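Long-range contacts in transcription activator HlyU (Vibrio vulnificus, PDB 3JTH), which probably binds DNA as a winged helix-turn-helix dimer of the ArsR family and thereby activates transcription of virulence genes such as rtxA: residues E23-I28 against L57-R62; D63-T68 against L79-V84. All coordinates share one frame; numbering follows the deposited sequence.

How the contacts relate
Both contacts belong to one winged helix-turn-helix domain and follow one another along the chain, their centres about 10 Å apart. Contact 1 packs helix 23-31 against the C-terminal half of helix 50-62 and is largely buried, its one charged group in the interface being a guanidinium laid flat on an indole. Contact 2 lies where that helix has ended and the wing begins: backbone pairing does more of the work, and a leucine-valine interior grades into a lysine on the surface. Leu60 connects them, packing on helix 23-31 in contact 1 while its carbonyl oxygen probably receives the N-H of Leu65 and its CG touches Val66 CG2.

Contact 1: E23-I28 against L57-R62; sequences ERRLQI and LAWLRR
Arg25 lays its guanidinium flat on the six-membered ring of Trp59, the two planes only 14° apart. Its CZ lies over the face, 3.8 Å from the ring centroid, which makes this a cation-pi stack and not an edge contact. The bend of the arginine chain at chi3 (-67°) turns the flat group against the ring after CD has reached Trp59 CE3 at 3.4 Å. Arginine suits this place because its plane can stack while its N-H groups still point outward in that plane: NE is hydrogen-bonded to the carbonyl oxygen of Ala19 and NH2, weakly, to that of Lys18, both at the end of helix 2-20. Together with the stack, these bonds help to hold the guanidinium in its orientation, and the carbonyls probably help to offset its charge. The opposite face of the indole is met by the guanidinium of Arg62, although that side chain is poorly ordered.

The two helices belong to the helix-turn-helix domain of the ArsR family, in which helix 50-62 probably corresponds to the recognition helix, as in relatives. The axes of the two segments come within 10.5 Å at a crossing angle of -75°, a wide separation that long side chains have to bridge.

Apolar packing does so beside the stack. Leu60 forks between two partners: CD1 lies 3.4 Å from Arg25 CD, against the aliphatic part of that chain, and CD2 lies 3.6 Å from Ile28 CG2. The isoleucine branch, anti to the backbone N, also meets Leu57 CD2 more loosely at 4.1 Å. Leucine suits position 60 because its two methyls reach different partners, whereas Ile28 meets both leucines with the single methyl CG2; Ile28 further touches Leu53 and His56 on helix 50-62.

Contact 2: D63-T68 against L79-V84; sequences DGLVTT and LKSEEV
Val66 and Leu79 face each other as an antiparallel, non-hydrogen-bonded pair, CA to CA 4.3 Å, and just beyond them Lys80 N donates to Leu65 O at 2.9 Å. The side chains of the bridged pair diverge, touching loosely where Val66 CG2 meets Leu79 CD2 at 4.2 Å. Gly64, with its positive phi, is the C-prime residue of the Schellman motif that ends helix 50-62, a conformation easily adopted without a side chain.

Leu65 sends CD2 to the start of the next helix, 3.7 Å from Val84 CB and equally close to Ser81 OG. That serine is the N-cap of helix 82-94: its hydroxyl oxygen accepts from Val84 N at 3.0 Å in a nearly straight bond, 168° at the hydrogen. A short hydroxyl side chain is well suited to capping an amide of the first turn, while leucine and valine fill the buried side. Ser81 N, by contrast, is buried without a hydrogen-bonding partner.

Toward solvent, Lys80 runs out fully extended, its CG anti to the backbone N (chi1 -178°). Its methylenes pass between Gly64 O, 3.5 Å from CD, and Thr67 OG1, which presses on CB at 3.1 Å. A long aliphatic stem with a charged end fits such a border.

Leu65 also packs on Leu16 and Ala19 of helix 2-20, whereas Val66, Leu79 and Val84 gather on Leu29 of helix 23-31. The pairing thus closes the base of the wing formed by strands 66-69 and 76-79, where the chain enters helix 82-94.

Contact 1: E23-I28 against L57-R62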
loop_
_atom_site.group_PDB
_atom_site.type_symbol
_atom_site.label_atom_id
_atom_site.label_comp_id
_atom_site.label_asym_id
_atom_site.label_seq_id
_atom_site.Cartn_x
_atom_site.Cartn_y
_atom_site.Cartn_z
ATOM N N GLU A 23 3.516 -7.860 -7.229
ATOM C CA GLU A 23 4.249 -7.354 -8.375
ATOM C C GLU A 23 3.466 -7.205 -9.682
ATOM O O GLU A 23 3.341 -6.099 -10.224
ATOM C CB GLU A 23 5.465 -8.240 -8.622
ATOM C CG GLU A 23 6.488 -8.175 -7.510
ATOM C CD GLU A 23 7.513 -9.277 -7.622
ATOM O OE1 GLU A 23 7.130 -10.452 -7.465
ATOM O OE2 GLU A 23 8.695 -8.966 -7.876
ATOM N N ARG A 24 2.953 -8.315 -10.201
ATOM C CA ARG A 24 2.229 -8.277 -11.461
ATOM C C ARG A 24 0.968 -7.424 -11.440
ATOM O O ARG A 24 0.661 -6.751 -12.421
ATOM C CB ARG A 24 1.914 -9.699 -11.931
ATOM C CG ARG A 24 3.154 -10.482 -12.347
ATOM C CD ARG A 24 3.971 -9.681 -13.360
ATOM N NE ARG A 24 5.027 -10.468 -13.993
ATOM C CZ ARG A 24 5.810 -10.030 -14.980
ATOM N NH1 ARG A 24 5.673 -8.800 -15.470
ATOM N NH2 ARG A 24 6.735 -10.835 -15.486
ATOM N N ARG A 25 0.239 -7.438 -10.334
ATOM C CA ARG A 25 -0.962 -6.627 -10.260
ATOM C C ARG A 25 -0.602 -5.137 -10.255
ATOM O O ARG A 25 -1.238 -4.335 -10.943
ATOM C CB ARG A 25 -1.763 -6.950 -9.001
ATOM C CG ARG A 25 -2.351 -8.356 -8.996
ATOM C CD ARG A 25 -3.478 -8.467 -7.968
ATOM N NE ARG A 25 -3.009 -8.338 -6.592
ATOM C CZ ARG A 25 -2.759 -9.367 -5.788
ATOM N NH1 ARG A 25 -2.929 -10.610 -6.220
ATOM N NH2 ARG A 25 -2.354 -9.154 -4.542
ATOM N N LEU A 26 0.418 -4.771 -9.482
ATOM C CA LEU A 26 0.810 -3.368 -9.409
ATOM C C LEU A 26 1.285 -2.882 -10.767
ATOM O O LEU A 26 0.938 -1.786 -11.205
ATOM C CB LEU A 26 1.900 -3.163 -8.349
ATOM C CG LEU A 26 2.111 -1.691 -7.977
ATOM C CD1 LEU A 26 0.793 -1.095 -7.479
ATOM C CD2 LEU A 26 3.182 -1.554 -6.913
ATOM N N GLN A 27 2.063 -3.703 -11.455
ATOM C CA GLN A 27 2.549 -3.305 -12.767
ATOM C C GLN A 27 1.361 -3.023 -13.679
ATOM O O GLN A 27 1.357 -2.059 -14.437
ATOM C CB GLN A 27 3.434 -4.404 -13.354
ATOM C CG GLN A 27 4.714 -4.623 -12.560
ATOM C CD GLN A 27 5.557 -5.776 -13.096
ATOM O OE1 GLN A 27 6.505 -6.221 -12.444
ATOM N NE2 GLN A 27 5.215 -6.260 -14.283
ATOM N N ILE A 28 0.347 -3.874 -13.586
ATOM C CA ILE A 28 -0.854 -3.721 -14.390
ATOM C C ILE A 28 -1.595 -2.455 -13.976
ATOM O O ILE A 28 -2.022 -1.671 -14.819
ATOM C CB ILE A 28 -1.792 -4.928 -14.215
ATOM C CG1 ILE A 28 -1.161 -6.170 -14.856
ATOM C CG2 ILE A 28 -3.150 -4.613 -14.819
ATOM C CD1 ILE A 28 -1.856 -7.468 -14.475
ATOM N N LEU A 57 -5.756 -10.150 -14.241
ATOM C CA LEU A 57 -6.859 -9.282 -14.610
ATOM C C LEU A 57 -8.135 -9.743 -13.930
ATOM O O LEU A 57 -8.842 -8.939 -13.328
ATOM C CB LEU A 57 -7.049 -9.270 -16.125
ATOM C CG LEU A 57 -6.001 -8.424 -16.848
ATOM C CD1 LEU A 57 -6.181 -8.530 -18.359
ATOM C CD2 LEU A 57 -6.130 -6.978 -16.376
ATOM N N ALA A 58 -8.426 -11.040 -14.028
ATOM C CA ALA A 58 -9.620 -11.599 -13.401
ATOM C C ALA A 58 -9.623 -11.210 -11.928
ATOM O O ALA A 58 -10.632 -10.746 -11.405
ATOM C CB ALA A 58 -9.635 -13.127 -13.553
ATOM N N TRP A 59 -8.474 -11.385 -11.274
ATOM C CA TRP A 59 -8.310 -11.062 -9.858
ATOM C C TRP A 59 -8.591 -9.575 -9.590
ATOM O O TRP A 59 -9.331 -9.226 -8.653
ATOM C CB TRP A 59 -6.888 -11.406 -9.411
ATOM C CG TRP A 59 -6.780 -11.795 -7.970
ATOM C CD1 TRP A 59 -6.873 -13.057 -7.453
ATOM C CD2 TRP A 59 -6.574 -10.919 -6.853
ATOM N NE1 TRP A 59 -6.733 -13.022 -6.087
ATOM C CE2 TRP A 59 -6.548 -11.724 -5.691
ATOM C CE3 TRP A 59 -6.406 -9.534 -6.720
ATOM C CZ2 TRP A 59 -6.364 -11.188 -4.409
ATOM C CZ3 TRP A 59 -6.222 -8.999 -5.442
ATOM C CH2 TRP A 59 -6.203 -9.829 -4.305
ATOM N N LEU A 60 -7.985 -8.712 -10.408
ATOM C CA LEU A 60 -8.153 -7.264 -10.287
ATOM C C LEU A 60 -9.632 -6.887 -10.399
ATOM O O LEU A 60 -10.117 -6.019 -9.667
ATOM C CB LEU A 60 -7.330 -6.555 -11.375
ATOM C CG LEU A 60 -6.040 -5.823 -10.965
ATOM C CD1 LEU A 60 -5.516 -6.323 -9.619
ATOM C CD2 LEU A 60 -4.997 -6.005 -12.068
ATOM N N ARG A 61 -10.333 -7.545 -11.323
ATOM C CA ARG A 61 -11.763 -7.329 -11.536
ATOM C C ARG A 61 -12.453 -7.569 -10.206
ATOM O O ARG A 61 -13.061 -6.672 -9.625
ATOM C CB ARG A 61 -12.319 -8.349 -12.536
ATOM C CG ARG A 61 -12.140 -8.024 -14.012
ATOM C CD ARG A 61 -13.234 -7.094 -14.518
ATOM N NE ARG A 61 -13.631 -7.407 -15.889
ATOM C CZ ARG A 61 -14.344 -8.475 -16.236
ATOM N NH1 ARG A 61 -14.744 -9.338 -15.310
ATOM N NH2 ARG A 61 -14.662 -8.680 -17.508
ATOM N N ARG A 62 -12.335 -8.812 -9.748
ATOM C CA ARG A 62 -12.923 -9.293 -8.506
ATOM C C ARG A 62 -12.853 -8.282 -7.368
ATOM O O ARG A 62 -13.859 -8.011 -6.711
ATOM C CB ARG A 62 -12.212 -10.584 -8.096
ATOM C CG ARG A 62 -12.786 -11.288 -6.887
ATOM C CD ARG A 62 -11.833 -12.379 -6.421
ATOM N NE ARG A 62 -11.094 -11.990 -5.220
ATOM C CZ ARG A 62 -10.342 -10.898 -5.107
ATOM N NH1 ARG A 62 -10.211 -10.061 -6.125
ATOM N NH2 ARG A 62 -9.727 -10.635 -3.963
#

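Contact 2: D63-T68 against L79-V84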
loop_
_atom_site.group_PDB
_atom_site.type_symbol
_atom_site.label_atom_id
_atom_site.label_comp_id
_atom_site.label_asym_id
_atom_site.label_seq_id
_atom_site.Cartn_x
_atom_site.Cartn_y
_atom_site.Cartn_z
ATOM N N ASP A 63 -11.662 -7.736 -7.134
ATOM C CA ASP A 63 -11.475 -6.756 -6.070
ATOM C C ASP A 63 -11.955 -5.373 -6.533
ATOM O O ASP A 63 -11.765 -4.380 -5.838
ATOM C CB ASP A 63 -10.000 -6.688 -5.664
ATOM C CG ASP A 63 -9.817 -6.453 -4.172
ATOM O OD1 ASP A 63 -9.921 -7.430 -3.397
ATOM O OD2 ASP A 63 -9.581 -5.291 -3.771
ATOM N N GLY A 64 -12.571 -5.328 -7.711
ATOM C CA GLY A 64 -13.091 -4.086 -8.252
ATOM C C GLY A 64 -12.090 -2.963 -8.432
ATOM O O GLY A 64 -12.443 -1.798 -8.252
ATOM N N LEU A 65 -10.850 -3.293 -8.783
ATOM C CA LEU A 65 -9.826 -2.266 -8.985
ATOM C C LEU A 65 -9.682 -1.881 -10.458
ATOM O O LEU A 65 -9.065 -0.868 -10.786
ATOM C CB LEU A 65 -8.471 -2.736 -8.441
ATOM C CG LEU A 65 -8.323 -2.850 -6.917
ATOM C CD1 LEU A 65 -6.897 -3.243 -6.567
ATOM C CD2 LEU A 65 -8.678 -1.524 -6.259
ATOM N N VAL A 66 -10.256 -2.690 -11.338
ATOM C CA VAL A 66 -10.192 -2.440 -12.772
ATOM C C VAL A 66 -11.528 -2.787 -13.406
ATOM O O VAL A 66 -12.237 -3.658 -12.910
ATOM C CB VAL A 66 -9.087 -3.302 -13.433
ATOM C CG1 VAL A 66 -9.163 -3.196 -14.946
ATOM C CG2 VAL A 66 -7.718 -2.851 -12.944
ATOM N N THR A 67 -11.881 -2.093 -14.487
ATOM C CA THR A 67 -13.132 -2.355 -15.190
ATOM C C THR A 67 -12.830 -2.576 -16.660
ATOM O O THR A 67 -11.685 -2.458 -17.088
ATOM C CB THR A 67 -14.129 -1.184 -15.091
ATOM O OG1 THR A 67 -13.832 -0.389 -13.941
ATOM C CG2 THR A 67 -15.538 -1.718 -14.948
ATOM N N THR A 68 -13.858 -2.889 -17.436
ATOM C CA THR A 68 -13.668 -3.127 -18.857
ATOM C C THR A 68 -14.598 -2.273 -19.704
ATOM O O THR A 68 -15.534 -1.648 -19.187
ATOM C CB THR A 68 -13.905 -4.610 -19.209
ATOM O OG1 THR A 68 -15.205 -5.006 -18.759
ATOM C CG2 THR A 68 -12.865 -5.493 -18.540
ATOM N N LEU A 79 -8.631 1.631 -14.788
ATOM C CA LEU A 79 -8.773 1.593 -13.338
ATOM C C LEU A 79 -10.221 1.853 -12.964
ATOM O O LEU A 79 -10.953 2.487 -13.716
ATOM C CB LEU A 79 -7.859 2.626 -12.673
ATOM C CG LEU A 79 -6.363 2.303 -12.811
ATOM C CD1 LEU A 79 -5.528 3.354 -12.100
ATOM C CD2 LEU A 79 -6.083 0.934 -12.202
ATOM N N LYS A 80 -10.636 1.358 -11.805
ATOM C CA LYS A 80 -12.010 1.550 -11.371
ATOM C C LYS A 80 -12.170 2.416 -10.124
ATOM O O LYS A 80 -12.723 3.517 -10.195
ATOM C CB LYS A 80 -12.688 0.194 -11.147
ATOM C CG LYS A 80 -14.154 0.288 -10.722
ATOM C CD LYS A 80 -14.819 -1.084 -10.680
ATOM C CE LYS A 80 -16.309 -0.968 -10.374
ATOM N NZ LYS A 80 -17.017 -2.277 -10.494
ATOM N N SER A 81 -11.694 1.926 -8.985
ATOM C CA SER A 81 -11.842 2.668 -7.732
ATOM C C SER A 81 -11.004 3.943 -7.649
ATOM O O SER A 81 -9.856 3.987 -8.108
ATOM C CB SER A 81 -11.513 1.770 -6.532
ATOM O OG SER A 81 -10.136 1.837 -6.180
ATOM N N GLU A 82 -11.592 4.975 -7.049
ATOM C CA GLU A 82 -10.924 6.255 -6.874
ATOM C C GLU A 82 -9.720 6.133 -5.948
ATOM O O GLU A 82 -8.748 6.887 -6.065
ATOM C CB GLU A 82 -11.896 7.278 -6.295
ATOM C CG GLU A 82 -13.008 7.694 -7.237
ATOM C CD GLU A 82 -12.477 8.165 -8.582
ATOM O OE1 GLU A 82 -11.449 8.878 -8.596
ATOM O OE2 GLU A 82 -13.087 7.830 -9.621
ATOM N N GLU A 83 -9.793 5.199 -5.009
ATOM C CA GLU A 83 -8.698 4.997 -4.075
ATOM C C GLU A 83 -7.446 4.468 -4.798
ATOM O O GLU A 83 -6.352 5.006 -4.637
ATOM C CB GLU A 83 -9.106 4.017 -2.971
ATOM C CG GLU A 83 -10.152 4.541 -1.981
ATOM C CD GLU A 83 -11.557 4.557 -2.556
ATOM O OE1 GLU A 83 -11.897 3.608 -3.296
ATOM O OE2 GLU A 83 -12.321 5.506 -2.260
ATOM N N VAL A 84 -7.600 3.422 -5.602
ATOM C CA VAL A 84 -6.442 2.888 -6.301
ATOM C C VAL A 84 -5.883 3.927 -7.278
ATOM O O VAL A 84 -4.665 4.062 -7.410
ATOM C CB VAL A 84 -6.777 1.588 -7.051
ATOM C CG1 VAL A 84 -7.569 1.880 -8.323
ATOM C CG2 VAL A 84 -5.492 0.836 -7.357
#